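Local atomic coordinates of PKS (Streptomyces albus, PDB entry 4OQJ), a protein that probably serves as a ketosynthase of the oxazolomycin polyketide synthase, joining acyl units by 3-oxoacyl-[acyl-carrier-protein] synthase chemistry. Residues M387-F399 against V415-R429. Numbering follows the deposited sequence.
Sequences MLRHRTLVPSLCF and VGTETKEWPAGPTPR
Leu393 and Lys420 form the hydrogen-bonded pair of a two-stranded antiparallel ribbon whose first strand, 392-393, comes just after helix 376-390 in this thiolase-fold ketosynthase. Leu393 N donates a hydrogen bond to Lys420 O at 2.8 Å, and Lys420 N donates one back to Leu393 O. Outside this pair the two segments stay tied by Trp422 N to Arg391 O, a nearly straight bond (172° at the hydrogen), and by Ser396 N to Gly416 O. Arg391, with positive phi, is the C-prime residue of the Schellman motif ending the helix, so the residue that stops the helix also receives the other segment.

The buried Trp422 side chain runs into this corner. Its CB lies 3.5 Å from Arg391 O, and CG, anti to the backbone N (chi1 -171°), carries the indole toward the helix end. Over one face, CD2 and CG meet Leu393 CD2, a CH-pi contact 3.9 Å from the centroid of the five-membered ring and 19° off its normal; over the opposite face, offset toward the rim, sits Arg429 CB. CE3 has Met387 O at the ring edge, CZ3 touches Met387 CB, and at the far end CH2 reaches Leu388 CD2 at 3.4 Å. NE1 is hydrogen-bonded to Ser324 OG, which satisfies the ring's polar atom.

At the other end of the contact, Val415 CB stands over the centre of the Phe399 ring, 3.8 Å from its centroid.

Arg429 returns to Trp422: NE and NH2 grip Trp422 O side-on, the oxygen lying in the guanidinium plane. Arg391 CG rests on one face of that guanidinium. The two NH1 atoms approach while Glu449 forms salt bridges to both arginines, which probably offsets their like charges: Arg391 NH1 lies 3.4 Å from Arg429 NH1.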
HETATM    1  N   MSE A 387      -9.891   0.195  25.499  1.00 16.50           N
HETATM    2  CA  MSE A 387     -10.770   1.094  26.245  1.00 18.05           C
HETATM    3  C   MSE A 387     -12.225   0.788  25.943  1.00 19.07           C
HETATM    4  O   MSE A 387     -13.058   0.763  26.848  1.00 19.87           O
HETATM    5  CB  MSE A 387     -10.492   2.565  25.894  1.00 18.00           C
HETATM    6  CG  MSE A 387      -9.182   3.110  26.390  1.00 20.04           C
HETATM    7 SE   MSE A 387      -8.838   4.864  25.564  0.69 25.55          SE
HETATM    8  CE  MSE A 387     -10.331   5.853  26.293  1.00 25.80           C
ATOM      9  N   LEU A 388     -12.519   0.595  24.652  1.00 17.88           N
ATOM     10  CA  LEU A 388     -13.879   0.358  24.178  1.00 18.64           C
ATOM     11  C   LEU A 388     -14.397  -0.996  24.638  1.00 21.29           C
ATOM     12  O   LEU A 388     -15.550  -1.123  25.050  1.00 22.70           O
ATOM     13  CB  LEU A 388     -13.944   0.437  22.648  1.00 18.16           C
ATOM     14  CG  LEU A 388     -13.933   1.830  22.011  1.00 18.96           C
ATOM     15  CD1 LEU A 388     -13.633   1.726  20.512  1.00 16.14           C
ATOM     16  CD2 LEU A 388     -15.263   2.518  22.240  1.00 23.15           C
ATOM     17  N   ARG A 389     -13.544  -2.015  24.543  1.00 21.96           N
ATOM     18  CA  ARG A 389     -13.927  -3.353  24.960  1.00 26.34           C
ATOM     19  C   ARG A 389     -14.170  -3.377  26.464  1.00 26.75           C
ATOM     20  O   ARG A 389     -15.072  -4.064  26.927  1.00 28.98           O
ATOM     21  CB  ARG A 389     -12.864  -4.395  24.574  1.00 25.35           C
ATOM     22  CG  ARG A 389     -13.433  -5.811  24.585  1.00 35.27           C
ATOM     23  CD  ARG A 389     -12.420  -6.939  24.369  1.00 48.87           C
ATOM     24  NE  ARG A 389     -13.139  -8.216  24.260  1.00 63.05           N
ATOM     25  CZ  ARG A 389     -12.647  -9.414  24.571  1.00 62.95           C
ATOM     26  NH1 ARG A 389     -11.402  -9.544  25.014  1.00 65.66           N
ATOM     27  NH2 ARG A 389     -13.415 -10.497  24.438  1.00 57.73           N
ATOM     28  N   HIS A 390     -13.371  -2.630  27.220  1.00 23.28           N
ATOM     29  CA  HIS A 390     -13.517  -2.566  28.669  1.00 24.25           C
ATOM     30  C   HIS A 390     -14.530  -1.505  29.133  1.00 26.41           C
ATOM     31  O   HIS A 390     -14.805  -1.409  30.325  1.00 24.62           O
ATOM     32  CB  HIS A 390     -12.161  -2.271  29.333  1.00 24.41           C
ATOM     33  CG  HIS A 390     -11.247  -3.451  29.413  1.00 28.02           C
ATOM     34  ND1 HIS A 390     -10.209  -3.653  28.530  1.00 27.65           N
ATOM     35  CD2 HIS A 390     -11.204  -4.488  30.283  1.00 32.52           C
ATOM     36  CE1 HIS A 390      -9.579  -4.773  28.837  1.00 26.86           C
ATOM     37  NE2 HIS A 390     -10.163  -5.297  29.901  1.00 31.99           N
ATOM     38  N   ARG A 391     -15.058  -0.705  28.206  1.00 22.81           N
ATOM     39  CA  ARG A 391     -15.936   0.434  28.540  1.00 24.10           C
ATOM     40  C   ARG A 391     -15.339   1.250  29.678  1.00 24.59           C
ATOM     41  O   ARG A 391     -15.998   1.590  30.678  1.00 25.95           O
ATOM     42  CB  ARG A 391     -17.351  -0.051  28.878  1.00 28.77           C
ATOM     43  CG  ARG A 391     -18.173  -0.392  27.624  1.00 38.50           C
ATOM     44  CD  ARG A 391     -18.754  -1.805  27.639  1.00 56.17           C
ATOM     45  NE  ARG A 391     -20.035  -1.883  28.352  1.00 70.58           N
ATOM     46  CZ  ARG A 391     -21.240  -1.881  27.777  1.00 76.29           C
ATOM     47  NH1 ARG A 391     -21.375  -1.805  26.455  1.00 73.85           N
ATOM     48  NH2 ARG A 391     -22.327  -1.959  28.534  1.00 79.00           N
ATOM     49  N   THR A 392     -14.066   1.566  29.495  1.00 23.63           N
ATOM     50  CA  THR A 392     -13.271   2.236  30.503  1.00 27.92           C
ATOM     51  C   THR A 392     -12.364   3.289  29.868  1.00 28.48           C
ATOM     52  O   THR A 392     -11.591   2.992  28.949  1.00 26.56           O
ATOM     53  CB  THR A 392     -12.423   1.211  31.268  1.00 27.77           C
ATOM     54  OG1 THR A 392     -13.293   0.251  31.894  1.00 24.60           O
ATOM     55  CG2 THR A 392     -11.558   1.886  32.304  1.00 29.27           C
ATOM     56  N   LEU A 393     -12.469   4.524  30.347  1.00 24.21           N
ATOM     57  CA  LEU A 393     -11.547   5.572  29.952  1.00 23.04           C
ATOM     58  C   LEU A 393     -10.290   5.433  30.790  1.00 23.81           C
ATOM     59  O   LEU A 393     -10.377   4.989  31.939  1.00 25.03           O
ATOM     60  CB  LEU A 393     -12.162   6.959  30.150  1.00 24.83           C
ATOM     61  CG  LEU A 393     -13.376   7.358  29.304  1.00 31.47           C
ATOM     62  CD1 LEU A 393     -13.950   8.697  29.789  1.00 33.03           C
ATOM     63  CD2 LEU A 393     -13.020   7.445  27.836  1.00 26.43           C
ATOM     64  N   VAL A 394      -9.143   5.824  30.234  1.00 20.75           N
ATOM     65  CA  VAL A 394      -7.877   5.799  30.959  1.00 20.63           C
ATOM     66  C   VAL A 394      -7.148   7.145  30.838  1.00 20.44           C
ATOM     67  O   VAL A 394      -7.450   7.940  29.947  1.00 20.02           O
ATOM     68  CB  VAL A 394      -6.940   4.675  30.459  1.00 20.00           C
ATOM     69  CG1 VAL A 394      -7.614   3.299  30.562  1.00 19.59           C
ATOM     70  CG2 VAL A 394      -6.477   4.956  29.018  1.00 19.41           C
ATOM     71  N   PRO A 395      -6.186   7.407  31.742  1.00 22.15           N
ATOM     72  CA  PRO A 395      -5.504   8.700  31.761  1.00 21.50           C
ATOM     73  C   PRO A 395      -4.591   8.938  30.569  1.00 20.78           C
ATOM     74  O   PRO A 395      -4.005   7.999  30.021  1.00 18.40           O
ATOM     75  CB  PRO A 395      -4.662   8.644  33.042  1.00 24.36           C
ATOM     76  CG  PRO A 395      -5.265   7.587  33.872  1.00 28.04           C
ATOM     77  CD  PRO A 395      -5.807   6.583  32.901  1.00 24.58           C
ATOM     78  N   SER A 396      -4.504  10.205  30.182  1.00 19.67           N
ATOM     79  CA  SER A 396      -3.410  10.720  29.381  1.00 20.09           C
ATOM     80  C   SER A 396      -2.425  11.310  30.392  1.00 21.02           C
ATOM     81  O   SER A 396      -2.825  12.076  31.261  1.00 20.85           O
ATOM     82  CB  SER A 396      -3.918  11.767  28.385  1.00 23.11           C
ATOM     83  OG  SER A 396      -2.944  12.061  27.398  1.00 24.15           O
ATOM     84  N   LEU A 397      -1.152  10.935  30.313  1.00 20.58           N
ATOM     85  CA  LEU A 397      -0.214  11.212  31.401  1.00 22.38           C
ATOM     86  C   LEU A 397       0.535  12.537  31.248  1.00 23.77           C
ATOM     87  O   LEU A 397       0.528  13.153  30.181  1.00 22.64           O
ATOM     88  CB  LEU A 397       0.793  10.059  31.513  1.00 20.39           C
ATOM     89  CG  LEU A 397       0.161   8.672  31.713  1.00 22.35           C
ATOM     90  CD1 LEU A 397       1.217   7.595  31.918  1.00 20.78           C
ATOM     91  CD2 LEU A 397      -0.846   8.652  32.863  1.00 27.17           C
ATOM     92  N   CYS A 398       1.163  12.964  32.344  1.00 24.75           N
ATOM     93  CA  CYS A 398       1.976  14.180  32.384  1.00 26.96           C
ATOM     94  C   CYS A 398       1.172  15.429  32.023  1.00 31.74           C
ATOM     95  O   CYS A 398       1.719  16.396  31.488  1.00 38.13           O
ATOM     96  CB  CYS A 398       3.183  14.043  31.444  1.00 25.52           C
ATOM     97  SG  CYS A 398       4.263  12.626  31.816  1.00 36.65           S
ATOM     98  N   PHE A 399      -0.129  15.398  32.313  1.00 30.59           N
ATOM     99  CA  PHE A 399      -0.994  16.558  32.103  1.00 31.40           C
ATOM    100  C   PHE A 399      -1.354  17.228  33.427  1.00 34.89           C
ATOM    101  O   PHE A 399      -2.082  16.658  34.233  1.00 36.28           O
ATOM    102  CB  PHE A 399      -2.284  16.172  31.385  1.00 25.65           C
ATOM    103  CG  PHE A 399      -3.147  17.352  31.055  1.00 27.18           C
ATOM    104  CD1 PHE A 399      -2.841  18.163  29.979  1.00 27.85           C
ATOM    105  CD2 PHE A 399      -4.242  17.666  31.834  1.00 27.94           C
ATOM    106  CE1 PHE A 399      -3.627  19.253  29.673  1.00 30.54           C
ATOM    107  CE2 PHE A 399      -5.027  18.759  31.541  1.00 27.86           C
ATOM    108  CZ  PHE A 399      -4.722  19.554  30.467  1.00 27.98           C
ATOM    109  N   VAL A 415      -8.758  16.990  28.247  1.00 23.56           N
ATOM    110  CA  VAL A 415      -7.809  15.903  28.447  1.00 23.78           C
ATOM    111  C   VAL A 415      -8.219  15.060  29.656  1.00 25.80           C
ATOM    112  O   VAL A 415      -8.182  15.531  30.787  1.00 24.07           O
ATOM    113  CB  VAL A 415      -6.385  16.446  28.641  1.00 23.44           C
ATOM    114  CG1 VAL A 415      -5.395  15.302  28.845  1.00 24.42           C
ATOM    115  CG2 VAL A 415      -5.977  17.305  27.438  1.00 23.27           C
ATOM    116  N   GLY A 416      -8.630  13.819  29.414  1.00 26.61           N
ATOM    117  CA  GLY A 416      -9.007  12.922  30.496  1.00 28.94           C
ATOM    118  C   GLY A 416      -7.785  12.414  31.240  1.00 25.10           C
ATOM    119  O   GLY A 416      -6.816  11.960  30.615  1.00 21.76           O
ATOM    120  N   THR A 417      -7.818  12.486  32.567  1.00 24.48           N
ATOM    121  CA  THR A 417      -6.686  12.069  33.387  1.00 25.17           C
ATOM    122  C   THR A 417      -7.079  11.013  34.428  1.00 27.20           C
ATOM    123  O   THR A 417      -6.362  10.817  35.406  1.00 29.59           O
ATOM    124  CB  THR A 417      -6.055  13.264  34.120  1.00 29.65           C
ATOM    125  OG1 THR A 417      -7.052  13.909  34.918  1.00 30.00           O
ATOM    126  CG2 THR A 417      -5.483  14.262  33.134  1.00 31.04           C
ATOM    127  N   GLU A 418      -8.195  10.320  34.210  1.00 27.88           N
ATOM    128  CA  GLU A 418      -8.699   9.356  35.193  1.00 32.59           C
ATOM    129  C   GLU A 418      -9.038   8.028  34.558  1.00 30.64           C
ATOM    130  O   GLU A 418      -9.520   7.970  33.424  1.00 30.59           O
ATOM    131  CB  GLU A 418      -9.967   9.865  35.899  1.00 40.12           C
ATOM    132  CG  GLU A 418     -10.104  11.357  36.061  1.00 50.36           C
ATOM    133  CD  GLU A 418     -11.533  11.756  36.424  1.00 53.73           C
ATOM    134  OE1 GLU A 418     -12.008  11.333  37.500  1.00 49.36           O
ATOM    135  OE2 GLU A 418     -12.187  12.470  35.628  1.00 52.55           O
ATOM    136  N   THR A 419      -8.809   6.953  35.300  1.00 26.26           N
ATOM    137  CA  THR A 419      -9.365   5.681  34.922  1.00 26.20           C
ATOM    138  C   THR A 419     -10.765   5.593  35.495  1.00 30.76           C
ATOM    139  O   THR A 419     -10.956   5.653  36.710  1.00 29.70           O
ATOM    140  CB  THR A 419      -8.515   4.499  35.409  1.00 26.50           C
ATOM    141  OG1 THR A 419      -7.163   4.664  34.959  1.00 23.95           O
ATOM    142  CG2 THR A 419      -9.053   3.223  34.833  1.00 24.76           C
ATOM    143  N   LYS A 420     -11.757   5.465  34.626  1.00 30.04           N
ATOM    144  CA  LYS A 420     -13.138   5.424  35.095  1.00 33.32           C
ATOM    145  C   LYS A 420     -14.049   4.865  34.034  1.00 32.77           C
ATOM    146  O   LYS A 420     -13.657   4.745  32.862  1.00 28.43           O
ATOM    147  CB  LYS A 420     -13.611   6.822  35.492  1.00 35.76           C
ATOM    148  CG  LYS A 420     -13.628   7.819  34.340  1.00 40.08           C
ATOM    149  CD  LYS A 420     -14.437   9.049  34.726  1.00 49.58           C
ATOM    150  CE  LYS A 420     -14.620   9.968  33.551  1.00 60.91           C
ATOM    151  NZ  LYS A 420     -15.278  11.237  33.950  1.00 71.13           N
ATOM    152  N   GLU A 421     -15.270   4.541  34.439  1.00 30.28           N
ATOM    153  CA  GLU A 421     -16.239   4.003  33.504  1.00 30.66           C
ATOM    154  C   GLU A 421     -16.436   4.993  32.371  1.00 29.46           C
ATOM    155  O   GLU A 421     -16.465   6.212  32.579  1.00 29.04           O
ATOM    156  CB  GLU A 421     -17.588   3.706  34.173  1.00 39.72           C
ATOM    157  CG  GLU A 421     -18.537   2.922  33.254  1.00 54.76           C
ATOM    158  CD  GLU A 421     -19.967   2.864  33.763  1.00 71.28           C
ATOM    159  OE1 GLU A 421     -20.192   3.129  34.964  1.00 81.12           O
ATOM    160  OE2 GLU A 421     -20.869   2.552  32.954  1.00 69.68           O
ATOM    161  N   TRP A 422     -16.534   4.444  31.168  1.00 27.84           N
ATOM    162  CA  TRP A 422     -16.822   5.215  29.977  1.00 27.63           C
ATOM    163  C   TRP A 422     -18.336   5.378  29.947  1.00 32.31           C
ATOM    164  O   TRP A 422     -19.050   4.388  29.776  1.00 33.09           O
ATOM    165  CB  TRP A 422     -16.288   4.475  28.744  1.00 25.06           C
ATOM    166  CG  TRP A 422     -16.315   5.245  27.467  1.00 26.40           C
ATOM    167  CD1 TRP A 422     -17.169   6.257  27.123  1.00 28.91           C
ATOM    168  CD2 TRP A 422     -15.439   5.062  26.353  1.00 22.66           C
ATOM    169  NE1 TRP A 422     -16.876   6.710  25.858  1.00 26.66           N
ATOM    170  CE2 TRP A 422     -15.816   5.995  25.366  1.00 24.36           C
ATOM    171  CE3 TRP A 422     -14.372   4.197  26.095  1.00 21.44           C
ATOM    172  CZ2 TRP A 422     -15.163   6.084  24.137  1.00 24.54           C
ATOM    173  CZ3 TRP A 422     -13.728   4.280  24.880  1.00 19.18           C
ATOM    174  CH2 TRP A 422     -14.120   5.225  23.913  1.00 22.05           C
ATOM    175  N   PRO A 423     -18.842   6.608  30.171  1.00 31.58           N
ATOM    176  CA  PRO A 423     -20.297   6.742  30.302  1.00 36.28           C
ATOM    177  C   PRO A 423     -21.042   6.307  29.043  1.00 35.19           C
ATOM    178  O   PRO A 423     -20.569   6.526  27.923  1.00 32.40           O
ATOM    179  CB  PRO A 423     -20.495   8.247  30.563  1.00 35.90           C
ATOM    180  CG  PRO A 423     -19.169   8.746  31.025  1.00 35.39           C
ATOM    181  CD  PRO A 423     -18.164   7.914  30.291  1.00 30.22           C
ATOM    182  N   ALA A 424     -22.186   5.665  29.234  1.00 34.62           N
ATOM    183  CA  ALA A 424     -23.064   5.329  28.124  1.00 38.00           C
ATOM    184  C   ALA A 424     -23.627   6.610  27.493  1.00 39.76           C
ATOM    185  O   ALA A 424     -23.724   7.642  28.156  1.00 37.68           O
ATOM    186  CB  ALA A 424     -24.192   4.426  28.602  1.00 38.39           C
ATOM    187  N   GLY A 425     -23.985   6.535  26.215  1.00 40.03           N
ATOM    188  CA  GLY A 425     -24.554   7.664  25.500  1.00 41.47           C
ATOM    189  C   GLY A 425     -25.766   7.239  24.690  1.00 38.88           C
ATOM    190  O   GLY A 425     -26.218   6.097  24.790  1.00 36.79           O
ATOM    191  N   PRO A 426     -26.319   8.167  23.895  1.00 38.85           N
ATOM    192  CA  PRO A 426     -27.444   7.869  22.996  1.00 40.85           C
ATOM    193  C   PRO A 426     -27.075   6.940  21.838  1.00 39.95           C
ATOM    194  O   PRO A 426     -27.965   6.357  21.223  1.00 41.05           O
ATOM    195  CB  PRO A 426     -27.861   9.250  22.474  1.00 43.89           C
ATOM    196  CG  PRO A 426     -26.749  10.166  22.811  1.00 42.52           C
ATOM    197  CD  PRO A 426     -26.042   9.609  23.989  1.00 38.00           C
ATOM    198  N   THR A 427     -25.783   6.818  21.543  1.00 34.75           N
ATOM    199  CA  THR A 427     -25.296   5.835  20.579  1.00 31.71           C
ATOM    200  C   THR A 427     -24.289   4.924  21.279  1.00 28.12           C
ATOM    201  O   THR A 427     -23.855   5.227  22.394  1.00 27.67           O
ATOM    202  CB  THR A 427     -24.624   6.505  19.362  1.00 35.80           C
ATOM    203  OG1 THR A 427     -23.417   7.162  19.775  1.00 35.58           O
ATOM    204  CG2 THR A 427     -25.561   7.518  18.724  1.00 37.79           C
ATOM    205  N   PRO A 428     -23.915   3.808  20.629  1.00 28.23           N
ATOM    206  CA  PRO A 428     -22.792   3.025  21.150  1.00 28.87           C
ATOM    207  C   PRO A 428     -21.559   3.903  21.284  1.00 26.37           C
ATOM    208  O   PRO A 428     -21.442   4.898  20.563  1.00 24.50           O
ATOM    209  CB  PRO A 428     -22.592   1.936  20.092  1.00 29.72           C
ATOM    210  CG  PRO A 428     -23.914   1.783  19.455  1.00 35.33           C
ATOM    211  CD  PRO A 428     -24.534   3.164  19.460  1.00 32.31           C
ATOM    212  N   ARG A 429     -20.658   3.553  22.193  1.00 24.73           N
ATOM    213  CA  ARG A 429     -19.457   4.341  22.391  1.00 24.89           C
ATOM    214  C   ARG A 429     -18.605   4.383  21.120  1.00 23.03           C
ATOM    215  O   ARG A 429     -18.319   3.352  20.521  1.00 21.92           O
ATOM    216  CB  ARG A 429     -18.656   3.775  23.552  1.00 23.23           C
ATOM    217  CG  ARG A 429     -19.414   3.826  24.886  1.00 24.39           C
ATOM    218  CD  ARG A 429     -18.787   2.887  25.879  1.00 24.81           C
ATOM    219  NE  ARG A 429     -19.414   2.966  27.196  1.00 27.43           N
ATOM    220  CZ  ARG A 429     -20.551   2.361  27.523  1.00 30.32           C
ATOM    221  NH1 ARG A 429     -21.211   1.636  26.626  1.00 29.33           N
ATOM    222  NH2 ARG A 429     -21.030   2.480  28.758  1.00 30.29           N
TER